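Local coordinates for cycloalternan-forming enzyme (Listeria monocytogenes serovar 1/2a, PDB 5F7U), which is a multidomain member of glycoside hydrolase family 31 that binds glycans on a TIM barrel and on a family 6 carbohydrate-binding module, at residues P656-H661 with Y696-L701; W363-W368 with Y704-A709; E643-A648 with P689-Y694. The protein carries 1 engineered substitution. One frame throughout, in Å; residues are numbered along the deposited sequence.

Interaction 1. Residues P656-H661 with Y696-L701; sequences PIMQFH and YTRMNL. With GLC (alpha-D-glucopyranose), chain F.
R698 turns its CG anti to the backbone N (chi1 -177°) and stays extended out to NE, spanning the gap from helix 687-700 to M658 and P656; a final twist about CD-NE (chi4 78°) swings the guanidinium broadside to M658. The target is the eighth and last strand of the TIM barrel, 657-660, with the loop residue that leads into it. M658 CB lies 3.9 Å above one face of the guanidinium, off toward its rim, while the side chain slides past the arginine in the opposite direction and sets SD 3.8 Å from R698 CD; long, unbranched methionine can lie along the arginine's aliphatic part. At the edge, NH2 donates to P656 O over 2.8 Å in a bent bond (137°); the oxygen lies in the guanidinium plane, but the nitrogen stands well above the carbonyl plane. NE is hydrogen-bonded to F365 O, and NH1 to A655 O and A653 O. Arginine suits this buried place because its flat group serves several backbone carbonyls at once, and those clustered where helix 642-653 ends would probably favour its charge. A water accepts from M658 N (2.9 Å) and, weakly, from R698 NH2. At the far end of the strand H661 joins E400 and D602 round the alpha-D-glucopyranose, its NE2 donating to O4 of the sugar at 2.9 Å.

Interaction 2. Residues W363-W368 with Y704-A709; sequences WAFGLW and YIYTAA
I705, Y706 and A709 of helix 702-715 gather round one side chain, that of F365, which closes the 3-10 turn leading into the first strand, 367-369, of the TIM barrel. The contact therefore lies at the N-terminal end of that strand, where the helix packs beneath the barrel. First along the helix comes I705, whose branched CG2 rests 4.3 Å from F365 CB; it is a light touch near the root of the phenylalanine, and the same side chain also packs on M719 and R698. Y706 follows with the closest backbone approach, its CA 7.2 Å from F365 CA. Its CG is anti to the backbone N (chi1 -163°), which carries the ring toward the turn although CB does not start out that way. The two side chains cross at about a right angle, with ring planes inclined at 53°. CD1 of Y706 comes within 3.6 Å of F365 CD2. Tyrosine suits the place because its ring carbons pack on F365 while its OH is hydrogen-bonded to L360 O. One turn after I705, A709 offers just a methyl group, small enough to lie over the F365 face as a CH-pi contact, CB 4.0 Å from the ring centroid. Y627 meets the phenyl ring edge-to-face and is also bonded through its OH to A709 O. The turn is braced from within: W363 CZ3 lies over the rim of the W368 indole, and W368 NE1 donates to A364 O at 2.9 Å in a nearly straight bond (168°).

Interaction 3. Residues E643-A648 with P689-Y694; sequences ELYKRA and PTFQKY
Y645 and F691 form one half of the packed face between two helices of the TIM-barrel domain that lie side by side, and K646 and T690 form the other. Both aromatic side chains have CG anti to the backbone N (chi1 -168° and -169°), which brings their rings together from the two helices. They meet at a slant: Y645 OH lies 3.6 Å from F691 CE2, and Y645 CE2 is 3.8 Å from F691 CD2. The tyrosine thus lends apolar ring surface to its partner, while its hydroxyl is bonded to R673 O. In the second pair the backbones come nearest, with K646 CA and T690 CA 6.9 Å apart, and the side chains cross at about a right angle. K646 CG is 4.0 Å from T690 CG2, and farther along the extended lysine CE stands 3.7 Å from T690 OG1. D790 joins this pair: its OD1 receives both a salt bridge from K646 NZ and a hydrogen bond involving T690 OG1; lysine supplies reach and threonine a short polar arm. The loose side is the flank of helix 687-700 that turns to solvent, with P689, Q692 and K693. P675 of helix 675-682 touches both aromatic rings, L644 packs on helix 607-622, and Y694 lies along T649, A650 and A653 of helix 642-653, the helix before the last barrel strand, 657-660.

From the N terminus, 363-368 comes first, entering the first barrel strand, and it waits 336 residues for its partner 704-709: interaction 2 closes the longest loop, and the other two contacts fall within it. Next come 643-648 and 656-661, a helix and the last strand of the barrel, whose partners 689-694 and 696-701 follow in the same order on helix 687-700, so interactions 3 and 1 cross. Strands 657-660 and 367-369 are neighbours where the barrel closes; helix 687-700 backs that seam, and helix 702-715 sits below it. F691 of interaction 3 packs on both seam strands, its CZ 3.8 Å from L367 CD2 and 4.1 Å from M658 CE.

Interaction 1. Residues P656-H661 with Y696-L701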
# COMPACT_ATOMS: atom_id res chain seq x y z
N PRO A 656 7.94 -0.78 -1.51
CA PRO A 656 7.71 -2.00 -2.30
C PRO A 656 8.20 -1.88 -3.75
O PRO A 656 8.86 -2.80 -4.24
CB PRO A 656 6.19 -2.18 -2.24
CG PRO A 656 5.81 -1.55 -0.93
CD PRO A 656 6.69 -0.32 -0.86
N ILE A 657 7.91 -0.75 -4.40
CA ILE A 657 8.31 -0.50 -5.79
C ILE A 657 8.99 0.87 -5.86
O ILE A 657 8.43 1.87 -5.40
CB ILE A 657 7.10 -0.53 -6.78
CG1 ILE A 657 6.27 -1.83 -6.69
CG2 ILE A 657 7.54 -0.20 -8.22
CD1 ILE A 657 6.98 -3.10 -7.16
N MET A 658 10.18 0.90 -6.43
CA MET A 658 11.00 2.12 -6.53
C MET A 658 10.95 2.64 -7.97
O MET A 658 11.27 1.90 -8.91
CB MET A 658 12.46 1.80 -6.15
CG MET A 658 13.34 3.04 -6.02
SD MET A 658 15.06 2.59 -5.78
CE MET A 658 15.69 4.23 -5.46
N GLN A 659 10.52 3.90 -8.14
CA GLN A 659 10.27 4.44 -9.50
C GLN A 659 10.39 5.96 -9.49
O GLN A 659 9.78 6.62 -8.64
CB GLN A 659 8.84 4.06 -9.95
CG GLN A 659 8.42 4.50 -11.37
CD GLN A 659 7.37 5.60 -11.43
OE1 GLN A 659 6.82 5.86 -12.51
NE2 GLN A 659 7.08 6.27 -10.31
N PHE A 660 11.17 6.51 -10.42
CA PHE A 660 11.15 7.98 -10.66
C PHE A 660 10.39 8.30 -11.93
O PHE A 660 10.32 7.46 -12.85
CB PHE A 660 12.56 8.66 -10.62
CG PHE A 660 13.50 8.27 -11.75
CD1 PHE A 660 13.35 8.82 -13.04
CD2 PHE A 660 14.58 7.39 -11.52
CE1 PHE A 660 14.23 8.49 -14.07
CE2 PHE A 660 15.46 7.04 -12.56
CZ PHE A 660 15.29 7.60 -13.83
N HIS A 661 9.83 9.50 -11.98
CA HIS A 661 8.92 9.88 -13.07
C HIS A 661 8.79 11.41 -13.10
O HIS A 661 9.07 12.10 -12.09
CB HIS A 661 7.54 9.20 -12.86
CG HIS A 661 6.54 9.49 -13.94
ND1 HIS A 661 6.84 9.38 -15.28
CD2 HIS A 661 5.25 9.91 -13.86
CE1 HIS A 661 5.77 9.72 -15.99
NE2 HIS A 661 4.79 10.04 -15.16
N TYR A 696 21.97 0.79 -4.50
CA TYR A 696 22.80 -0.41 -4.29
C TYR A 696 22.36 -1.18 -3.06
O TYR A 696 22.32 -2.41 -3.08
CB TYR A 696 24.30 -0.08 -4.20
CG TYR A 696 24.89 0.69 -5.38
CD1 TYR A 696 24.27 0.71 -6.65
CD2 TYR A 696 26.11 1.35 -5.23
CE1 TYR A 696 24.82 1.43 -7.71
CE2 TYR A 696 26.68 2.07 -6.28
CZ TYR A 696 26.03 2.10 -7.51
OH TYR A 696 26.60 2.81 -8.53
N THR A 697 22.00 -0.45 -2.00
CA THR A 697 21.44 -1.12 -0.81
C THR A 697 20.20 -1.94 -1.16
O THR A 697 20.07 -3.10 -0.71
CB THR A 697 21.17 -0.12 0.35
OG1 THR A 697 22.41 0.46 0.74
CG2 THR A 697 20.60 -0.85 1.56
N ARG A 698 19.30 -1.36 -1.96
CA ARG A 698 18.10 -2.07 -2.38
C ARG A 698 18.49 -3.33 -3.17
O ARG A 698 17.91 -4.40 -2.94
CB ARG A 698 17.16 -1.16 -3.20
CG ARG A 698 15.86 -1.86 -3.59
CD ARG A 698 15.07 -1.03 -4.60
NE ARG A 698 13.80 -1.65 -4.96
CZ ARG A 698 12.71 -1.63 -4.19
NH1 ARG A 698 12.70 -1.06 -2.99
NH2 ARG A 698 11.60 -2.22 -4.63
N MET A 699 19.47 -3.22 -4.05
CA MET A 699 19.93 -4.39 -4.78
C MET A 699 20.59 -5.42 -3.86
O MET A 699 20.40 -6.63 -4.05
CB MET A 699 20.78 -4.02 -5.99
CG MET A 699 20.03 -3.17 -7.03
SD MET A 699 18.43 -3.81 -7.59
CE MET A 699 18.97 -5.08 -8.73
N ASN A 700 21.30 -4.96 -2.83
CA ASN A 700 21.87 -5.88 -1.82
C ASN A 700 20.76 -6.62 -1.07
O ASN A 700 20.90 -7.79 -0.71
CB ASN A 700 22.73 -5.15 -0.77
CG ASN A 700 23.97 -4.46 -1.34
OD1 ASN A 700 24.29 -3.35 -0.91
ND2 ASN A 700 24.67 -5.10 -2.28
N LEU A 701 19.66 -5.92 -0.81
CA LEU A 701 18.51 -6.50 -0.10
C LEU A 701 17.48 -7.16 -1.00
O LEU A 701 16.46 -7.68 -0.52
CB LEU A 701 17.85 -5.43 0.79
CG LEU A 701 18.70 -4.91 1.97
CD1 LEU A 701 17.98 -3.74 2.61
CD2 LEU A 701 18.91 -5.99 3.03
C1 GLC F . -1.46 10.81 -16.07
C2 GLC F . -0.51 10.00 -15.15
C3 GLC F . 0.95 10.47 -15.23
C4 GLC F . 1.43 10.53 -16.69
C5 GLC F . 0.38 11.19 -17.59
C6 GLC F . 0.73 11.12 -19.07
O2 GLC F . -1.04 9.92 -13.83
O3 GLC F . 1.83 9.60 -14.49
O4 GLC F . 2.67 11.25 -16.78
O5 GLC F . -0.96 10.68 -17.41
O6 GLC F . -0.24 11.95 -19.75
O HOH W 1 10.72 -1.71 -7.64

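Interaction 2. Residues W363-W368 with Y704-A709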
# COMPACT_ATOMS: atom_id res chain seq x y z
N TRP A 363 12.32 -8.57 -11.62
CA TRP A 363 12.64 -7.28 -12.24
C TRP A 363 11.72 -6.14 -11.85
O TRP A 363 12.14 -4.99 -11.83
CB TRP A 363 12.76 -7.38 -13.77
CG TRP A 363 11.47 -7.47 -14.56
CD1 TRP A 363 10.89 -8.62 -15.07
CD2 TRP A 363 10.62 -6.38 -14.98
NE1 TRP A 363 9.75 -8.30 -15.75
CE2 TRP A 363 9.56 -6.94 -15.73
CE3 TRP A 363 10.67 -4.99 -14.81
CZ2 TRP A 363 8.54 -6.16 -16.31
CZ3 TRP A 363 9.65 -4.19 -15.37
CH2 TRP A 363 8.60 -4.79 -16.12
N ALA A 364 10.47 -6.46 -11.50
CA ALA A 364 9.54 -5.45 -11.05
C ALA A 364 10.00 -4.75 -9.75
O ALA A 364 9.54 -3.64 -9.46
CB ALA A 364 8.14 -6.05 -10.90
N PHE A 365 10.91 -5.39 -9.01
CA PHE A 365 11.38 -4.90 -7.70
C PHE A 365 12.71 -4.15 -7.72
O PHE A 365 13.22 -3.76 -6.66
CB PHE A 365 11.34 -6.05 -6.70
CG PHE A 365 9.94 -6.56 -6.51
CD1 PHE A 365 9.06 -5.88 -5.67
CD2 PHE A 365 9.47 -7.63 -7.28
CE1 PHE A 365 7.73 -6.28 -5.56
CE2 PHE A 365 8.15 -8.04 -7.18
CZ PHE A 365 7.27 -7.37 -6.31
N GLY A 366 13.26 -3.94 -8.92
CA GLY A 366 14.40 -3.04 -9.08
C GLY A 366 13.93 -1.63 -9.42
O GLY A 366 12.71 -1.34 -9.42
N LEU A 367 14.86 -0.75 -9.77
CA LEU A 367 14.47 0.63 -10.05
C LEU A 367 13.77 0.74 -11.41
O LEU A 367 14.26 0.19 -12.40
CB LEU A 367 15.68 1.56 -10.05
CG LEU A 367 15.49 3.03 -10.49
CD1 LEU A 367 14.55 3.77 -9.52
CD2 LEU A 367 16.86 3.70 -10.56
N TRP A 368 12.64 1.47 -11.43
CA TRP A 368 11.97 1.85 -12.67
C TRP A 368 12.32 3.27 -13.06
O TRP A 368 12.20 4.17 -12.23
CB TRP A 368 10.46 1.80 -12.49
CG TRP A 368 9.87 0.46 -12.29
CD1 TRP A 368 10.05 -0.37 -11.21
CD2 TRP A 368 8.95 -0.20 -13.16
NE1 TRP A 368 9.29 -1.53 -11.38
CE2 TRP A 368 8.62 -1.45 -12.57
CE3 TRP A 368 8.38 0.13 -14.41
CZ2 TRP A 368 7.74 -2.36 -13.16
CZ3 TRP A 368 7.49 -0.81 -15.01
CH2 TRP A 368 7.18 -2.03 -14.37
N TYR A 704 15.88 -10.51 0.05
CA TYR A 704 14.94 -10.28 1.15
C TYR A 704 13.65 -9.65 0.64
O TYR A 704 12.55 -10.10 0.99
CB TYR A 704 15.61 -9.38 2.20
CG TYR A 704 14.72 -8.85 3.31
CD1 TYR A 704 14.50 -9.60 4.46
CD2 TYR A 704 14.13 -7.57 3.22
CE1 TYR A 704 13.71 -9.12 5.50
CE2 TYR A 704 13.30 -7.08 4.24
CZ TYR A 704 13.11 -7.86 5.38
OH TYR A 704 12.32 -7.41 6.42
N ILE A 705 13.80 -8.59 -0.17
CA ILE A 705 12.64 -7.89 -0.75
C ILE A 705 11.78 -8.83 -1.59
O ILE A 705 10.54 -8.84 -1.46
CB ILE A 705 13.10 -6.66 -1.58
CG1 ILE A 705 13.73 -5.61 -0.64
CG2 ILE A 705 11.95 -6.08 -2.42
CD1 ILE A 705 14.42 -4.47 -1.38
N TYR A 706 12.42 -9.66 -2.40
CA TYR A 706 11.65 -10.53 -3.28
C TYR A 706 11.01 -11.67 -2.52
O TYR A 706 9.91 -12.11 -2.86
CB TYR A 706 12.50 -11.02 -4.46
CG TYR A 706 11.67 -11.58 -5.59
CD1 TYR A 706 10.58 -10.85 -6.13
CD2 TYR A 706 11.94 -12.84 -6.13
CE1 TYR A 706 9.81 -11.35 -7.16
CE2 TYR A 706 11.18 -13.35 -7.18
CZ TYR A 706 10.12 -12.61 -7.69
OH TYR A 706 9.37 -13.14 -8.72
N THR A 707 11.68 -12.16 -1.47
CA THR A 707 11.03 -13.14 -0.60
C THR A 707 9.79 -12.51 0.05
O THR A 707 8.75 -13.18 0.17
CB THR A 707 12.00 -13.70 0.47
OG1 THR A 707 13.08 -14.34 -0.19
CG2 THR A 707 11.31 -14.75 1.37
N ALA A 708 9.89 -11.25 0.45
CA ALA A 708 8.72 -10.56 1.01
C ALA A 708 7.60 -10.42 -0.03
O ALA A 708 6.42 -10.56 0.30
CB ALA A 708 9.09 -9.20 1.59
N ALA A 709 7.97 -10.19 -1.29
CA ALA A 709 6.98 -10.11 -2.37
C ALA A 709 6.21 -11.44 -2.51
O ALA A 709 4.98 -11.45 -2.66
CB ALA A 709 7.64 -9.73 -3.68

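Interaction 3. Residues E643-A648 with P689-Y694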
# COMPACT_ATOMS: atom_id res chain seq x y z
N GLU A 643 17.62 18.28 -0.88
CA GLU A 643 17.17 17.68 0.38
C GLU A 643 15.98 16.76 0.15
O GLU A 643 15.99 15.60 0.56
CB GLU A 643 16.79 18.78 1.38
CG GLU A 643 16.38 18.21 2.74
CD GLU A 643 15.72 19.24 3.64
OE1 GLU A 643 15.44 18.89 4.81
OE2 GLU A 643 15.50 20.39 3.20
N LEU A 644 14.93 17.27 -0.50
CA LEU A 644 13.76 16.42 -0.78
C LEU A 644 14.16 15.22 -1.63
O LEU A 644 13.72 14.09 -1.36
CB LEU A 644 12.63 17.20 -1.47
CG LEU A 644 11.40 16.35 -1.88
CD1 LEU A 644 10.71 15.64 -0.70
CD2 LEU A 644 10.38 17.22 -2.59
N TYR A 645 14.97 15.46 -2.66
CA TYR A 645 15.35 14.38 -3.56
C TYR A 645 16.05 13.25 -2.76
O TYR A 645 15.74 12.08 -2.96
CB TYR A 645 16.22 14.89 -4.71
CG TYR A 645 16.38 13.83 -5.79
CD1 TYR A 645 15.42 13.69 -6.79
CD2 TYR A 645 17.49 12.96 -5.78
CE1 TYR A 645 15.55 12.73 -7.76
CE2 TYR A 645 17.62 11.98 -6.76
CZ TYR A 645 16.64 11.87 -7.74
OH TYR A 645 16.76 10.91 -8.72
N LYS A 646 16.96 13.63 -1.86
CA LYS A 646 17.73 12.67 -1.07
C LYS A 646 16.84 11.92 -0.07
O LYS A 646 16.96 10.69 0.09
CB LYS A 646 18.89 13.37 -0.33
CG LYS A 646 20.05 13.73 -1.24
CD LYS A 646 21.16 14.33 -0.41
CE LYS A 646 22.45 14.52 -1.20
NZ LYS A 646 23.48 15.03 -0.25
N ARG A 647 15.92 12.64 0.58
CA ARG A 647 14.99 12.03 1.54
C ARG A 647 14.05 11.04 0.87
O ARG A 647 13.82 9.95 1.39
CB ARG A 647 14.20 13.09 2.31
CG ARG A 647 15.03 14.00 3.21
CD ARG A 647 15.81 13.19 4.25
NE ARG A 647 16.32 14.00 5.35
CZ ARG A 647 17.19 13.55 6.25
NH1 ARG A 647 17.61 12.28 6.20
NH2 ARG A 647 17.60 14.36 7.21
N ALA A 648 13.54 11.44 -0.30
CA ALA A 648 12.63 10.63 -1.08
C ALA A 648 13.35 9.39 -1.63
O ALA A 648 12.79 8.29 -1.59
CB ALA A 648 12.05 11.45 -2.22
N PRO A 689 26.13 10.09 -5.35
CA PRO A 689 26.57 9.02 -4.42
C PRO A 689 25.52 8.62 -3.40
O PRO A 689 25.45 7.44 -3.03
CB PRO A 689 27.82 9.61 -3.73
CG PRO A 689 27.84 11.06 -4.09
CD PRO A 689 27.13 11.18 -5.41
N THR A 690 24.67 9.56 -2.98
CA THR A 690 23.57 9.23 -2.07
C THR A 690 22.53 8.34 -2.76
O THR A 690 22.10 7.32 -2.19
CB THR A 690 22.95 10.51 -1.46
OG1 THR A 690 23.98 11.19 -0.74
CG2 THR A 690 21.81 10.17 -0.51
N PHE A 691 22.16 8.70 -3.99
CA PHE A 691 21.26 7.85 -4.78
C PHE A 691 21.84 6.44 -4.98
O PHE A 691 21.15 5.44 -4.78
CB PHE A 691 20.91 8.48 -6.14
CG PHE A 691 19.79 7.78 -6.86
CD1 PHE A 691 20.04 6.66 -7.66
CD2 PHE A 691 18.49 8.26 -6.76
CE1 PHE A 691 19.00 6.02 -8.32
CE2 PHE A 691 17.44 7.63 -7.41
CZ PHE A 691 17.69 6.51 -8.21
N GLN A 692 23.10 6.37 -5.40
CA GLN A 692 23.79 5.09 -5.57
C GLN A 692 23.79 4.27 -4.29
O GLN A 692 23.50 3.07 -4.33
CB GLN A 692 25.23 5.33 -6.04
CG GLN A 692 25.33 5.82 -7.48
CD GLN A 692 26.73 6.30 -7.82
OE1 GLN A 692 27.53 6.59 -6.94
NE2 GLN A 692 27.04 6.38 -9.12
N LYS A 693 24.07 4.91 -3.15
CA LYS A 693 24.08 4.18 -1.87
C LYS A 693 22.75 3.47 -1.67
O LYS A 693 22.72 2.29 -1.36
CB LYS A 693 24.38 5.11 -0.70
CG LYS A 693 24.30 4.41 0.66
CD LYS A 693 24.83 5.26 1.82
CE LYS A 693 23.81 6.30 2.28
NZ LYS A 693 24.14 6.86 3.63
N TYR A 694 21.65 4.21 -1.84
CA TYR A 694 20.33 3.64 -1.61
C TYR A 694 19.90 2.62 -2.66
O TYR A 694 19.37 1.57 -2.31
CB TYR A 694 19.28 4.74 -1.37
CG TYR A 694 19.52 5.31 -0.01
CD1 TYR A 694 19.25 4.55 1.13
CD2 TYR A 694 20.13 6.55 0.14
CE1 TYR A 694 19.55 5.03 2.40
CE2 TYR A 694 20.43 7.05 1.41
CZ TYR A 694 20.14 6.28 2.53
OH TYR A 694 20.45 6.76 3.79